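Local structure of immune protein (Enterobacter cloacae, 6D7Y) at residues F18-E23 against A124-E129. The protein binds the toxic C-terminal tip of a CdiA contact-dependent growth inhibition protein and, as its immunity protein, probably neutralises it. Residues are numbered along the deposited sequence; the frame is centred on the assembly and turned at random.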
loop_
_atom_site.group_PDB
_atom_site.type_symbol
_atom_site.label_atom_id
_atom_site.label_comp_id
_atom_site.label_asym_id
_atom_site.label_seq_id
_atom_site.Cartn_x
_atom_site.Cartn_y
_atom_site.Cartn_z
ATOM N N PHE B 18 4.487 -10.525 -5.307
ATOM C CA PHE B 18 4.881 -9.952 -6.604
ATOM C C PHE B 18 3.674 -9.540 -7.454
ATOM O O PHE B 18 3.636 -8.455 -8.010
ATOM C CB PHE B 18 5.736 -10.936 -7.411
ATOM C CG PHE B 18 5.962 -10.501 -8.842
ATOM C CD1 PHE B 18 6.946 -9.565 -9.158
ATOM C CD2 PHE B 18 5.173 -11.003 -9.866
ATOM C CE1 PHE B 18 7.144 -9.155 -10.474
ATOM C CE2 PHE B 18 5.361 -10.595 -11.179
ATOM C CZ PHE B 18 6.353 -9.674 -11.487
ATOM N N PHE B 19 2.682 -10.419 -7.544
ATOM C CA PHE B 19 1.500 -10.149 -8.366
ATOM C C PHE B 19 0.628 -9.034 -7.784
ATOM O O PHE B 19 0.004 -8.268 -8.528
ATOM C CB PHE B 19 0.775 -11.472 -8.633
ATOM C CG PHE B 19 1.675 -12.493 -9.290
ATOM C CD1 PHE B 19 1.952 -12.417 -10.653
ATOM C CD2 PHE B 19 2.304 -13.492 -8.534
ATOM C CE1 PHE B 19 2.814 -13.320 -11.254
ATOM C CE2 PHE B 19 3.159 -14.408 -9.135
ATOM C CZ PHE B 19 3.419 -14.320 -10.498
ATOM N N LEU B 20 0.603 -8.930 -6.457
ATOM C CA LEU B 20 -0.110 -7.832 -5.814
ATOM C C LEU B 20 0.611 -6.538 -6.200
ATOM O O LEU B 20 -0.014 -5.578 -6.622
ATOM C CB LEU B 20 -0.117 -7.981 -4.291
ATOM C CG LEU B 20 -0.742 -6.830 -3.483
ATOM C CD1 LEU B 20 -2.194 -6.612 -3.854
ATOM C CD2 LEU B 20 -0.619 -7.113 -1.998
ATOM N N LEU B 21 1.937 -6.546 -6.094
ATOM C CA LEU B 21 2.718 -5.349 -6.421
ATOM C C LEU B 21 2.534 -4.938 -7.878
ATOM O O LEU B 21 2.397 -3.753 -8.150
ATOM C CB LEU B 21 4.190 -5.507 -6.028
ATOM C CG LEU B 21 4.445 -5.593 -4.504
ATOM C CD1 LEU B 21 5.875 -6.029 -4.227
ATOM C CD2 LEU B 21 4.120 -4.297 -3.763
ATOM N N LYS B 22 2.497 -5.907 -8.804
ATOM C CA LYS B 22 2.273 -5.611 -10.234
ATOM C C LYS B 22 0.878 -5.040 -10.434
ATOM O O LYS B 22 0.683 -4.149 -11.243
ATOM C CB LYS B 22 2.459 -6.864 -11.114
ATOM C CG LYS B 22 3.877 -7.421 -11.178
ATOM C CD LYS B 22 4.895 -6.441 -11.747
ATOM C CE LYS B 22 4.623 -6.056 -13.196
ATOM N NZ LYS B 22 5.627 -5.051 -13.664
ATOM N N GLU B 23 -0.086 -5.579 -9.696
ATOM C CA GLU B 23 -1.475 -5.111 -9.721
ATOM C C GLU B 23 -1.546 -3.631 -9.307
ATOM O O GLU B 23 -2.158 -2.808 -9.997
ATOM C CB GLU B 23 -2.319 -6.014 -8.796
ATOM C CG GLU B 23 -3.670 -5.473 -8.350
ATOM C CD GLU B 23 -4.596 -5.125 -9.493
ATOM O OE1 GLU B 23 -4.438 -5.697 -10.592
ATOM O OE2 GLU B 23 -5.510 -4.293 -9.282
ATOM N N ALA B 124 -10.120 -11.494 -2.496
ATOM C CA ALA B 124 -10.245 -12.918 -2.852
ATOM C C ALA B 124 -9.164 -13.443 -3.797
ATOM O O ALA B 124 -8.975 -14.646 -3.891
ATOM C CB ALA B 124 -11.620 -13.175 -3.456
ATOM N N ASP B 125 -8.441 -12.551 -4.474
ATOM C CA ASP B 125 -7.424 -12.976 -5.430
ATOM C C ASP B 125 -6.014 -12.964 -4.869
ATOM O O ASP B 125 -5.181 -13.765 -5.295
ATOM C CB ASP B 125 -7.468 -12.100 -6.685
ATOM C CG ASP B 125 -8.874 -11.902 -7.197
ATOM O OD1 ASP B 125 -9.661 -11.242 -6.474
ATOM O OD2 ASP B 125 -9.180 -12.367 -8.315
ATOM N N PHE B 126 -5.740 -12.073 -3.921
ATOM C CA PHE B 126 -4.381 -11.978 -3.373
ATOM C C PHE B 126 -4.214 -12.478 -1.945
ATOM O O PHE B 126 -3.079 -12.585 -1.458
ATOM C CB PHE B 126 -3.840 -10.572 -3.555
ATOM C CG PHE B 126 -3.785 -10.151 -4.993
ATOM C CD1 PHE B 126 -2.734 -10.559 -5.807
ATOM C CD2 PHE B 126 -4.795 -9.379 -5.546
ATOM C CE1 PHE B 126 -2.687 -10.184 -7.135
ATOM C CE2 PHE B 126 -4.750 -9.006 -6.882
ATOM C CZ PHE B 126 -3.694 -9.405 -7.673
ATOM N N GLY B 127 -5.330 -12.777 -1.287
ATOM C CA GLY B 127 -5.304 -13.342 0.052
ATOM C C GLY B 127 -4.526 -12.628 1.143
ATOM O O GLY B 127 -3.598 -13.201 1.721
ATOM N N PHE B 128 -4.883 -11.376 1.400
ATOM C CA PHE B 128 -4.292 -10.631 2.514
ATOM C C PHE B 128 -5.250 -10.758 3.702
ATOM O O PHE B 128 -6.465 -10.816 3.506
ATOM C CB PHE B 128 -3.958 -9.183 2.127
ATOM C CG PHE B 128 -4.944 -8.542 1.189
ATOM C CD1 PHE B 128 -6.125 -7.962 1.662
ATOM C CD2 PHE B 128 -4.664 -8.470 -0.177
ATOM C CE1 PHE B 128 -7.011 -7.341 0.786
ATOM C CE2 PHE B 128 -5.549 -7.867 -1.055
ATOM C CZ PHE B 128 -6.720 -7.290 -0.575
ATOM N N GLU B 129 -4.714 -10.834 4.921
ATOM C CA GLU B 129 -5.552 -11.034 6.134
ATOM C C GLU B 129 -6.555 -9.910 6.434
ATOM O O GLU B 129 -7.700 -10.173 6.774
ATOM C CB GLU B 129 -4.675 -11.293 7.366
ATOM C CG GLU B 129 -3.819 -12.547 7.251
ATOM C CD GLU B 129 -3.033 -12.864 8.522
ATOM O OE1 GLU B 129 -2.272 -13.857 8.507
ATOM O OE2 GLU B 129 -3.172 -12.131 9.535
#
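The ring of Phe126, at the C-terminal end of helix 105-126, reaches across to helix 17-25 and lies against one turn of it, touching Phe19, Leu20 and Glu23. Leu20 covers one face: its CD1 sits 4.0 Å from Phe126 CG, displaced toward the rim rather than centred, while Leu20 CB is 4.0 Å from Phe126 CD1. With CG opposite the backbone N (chi1 175°) and chi2 near 60°, the CD1 branch comes over the ring. Phe19 meets the ring at its edge, CB lying in the ring plane 4.0 Å from Phe126 CE1, and its own phenyl group turns away. Phe126 CE1 also comes within 3.6 Å of Phe19 C. Both helices pack on the antiparallel sheet, and the contact joins the short helix after strand 3-10 to the end of the long one before strand 130-135. Glu23, one turn beyond Phe19, brings CB and CG in obliquely past the CZ end of the ring, on the Leu20 side: Glu23 CB is 3.8 Å from Phe126 CZ and CG 4.0 Å from Phe126 CE2. The Glu23 side chain runs at about a right angle to that of Phe126 and bends at chi2; OE2 is hydrogen-bonded to the hydroxyl of Tyr118, also on the long helix. No hydrogen bond spans the two segments; the ring packs against side chains and the main chain of Phe19 and Leu20. Just past Phe126 the chain leaves the helix at Gly127 with positive phi, and Phe128 turns inward to meet Phe9 edge-to-face and pack on Ile122, which Leu20 also touches.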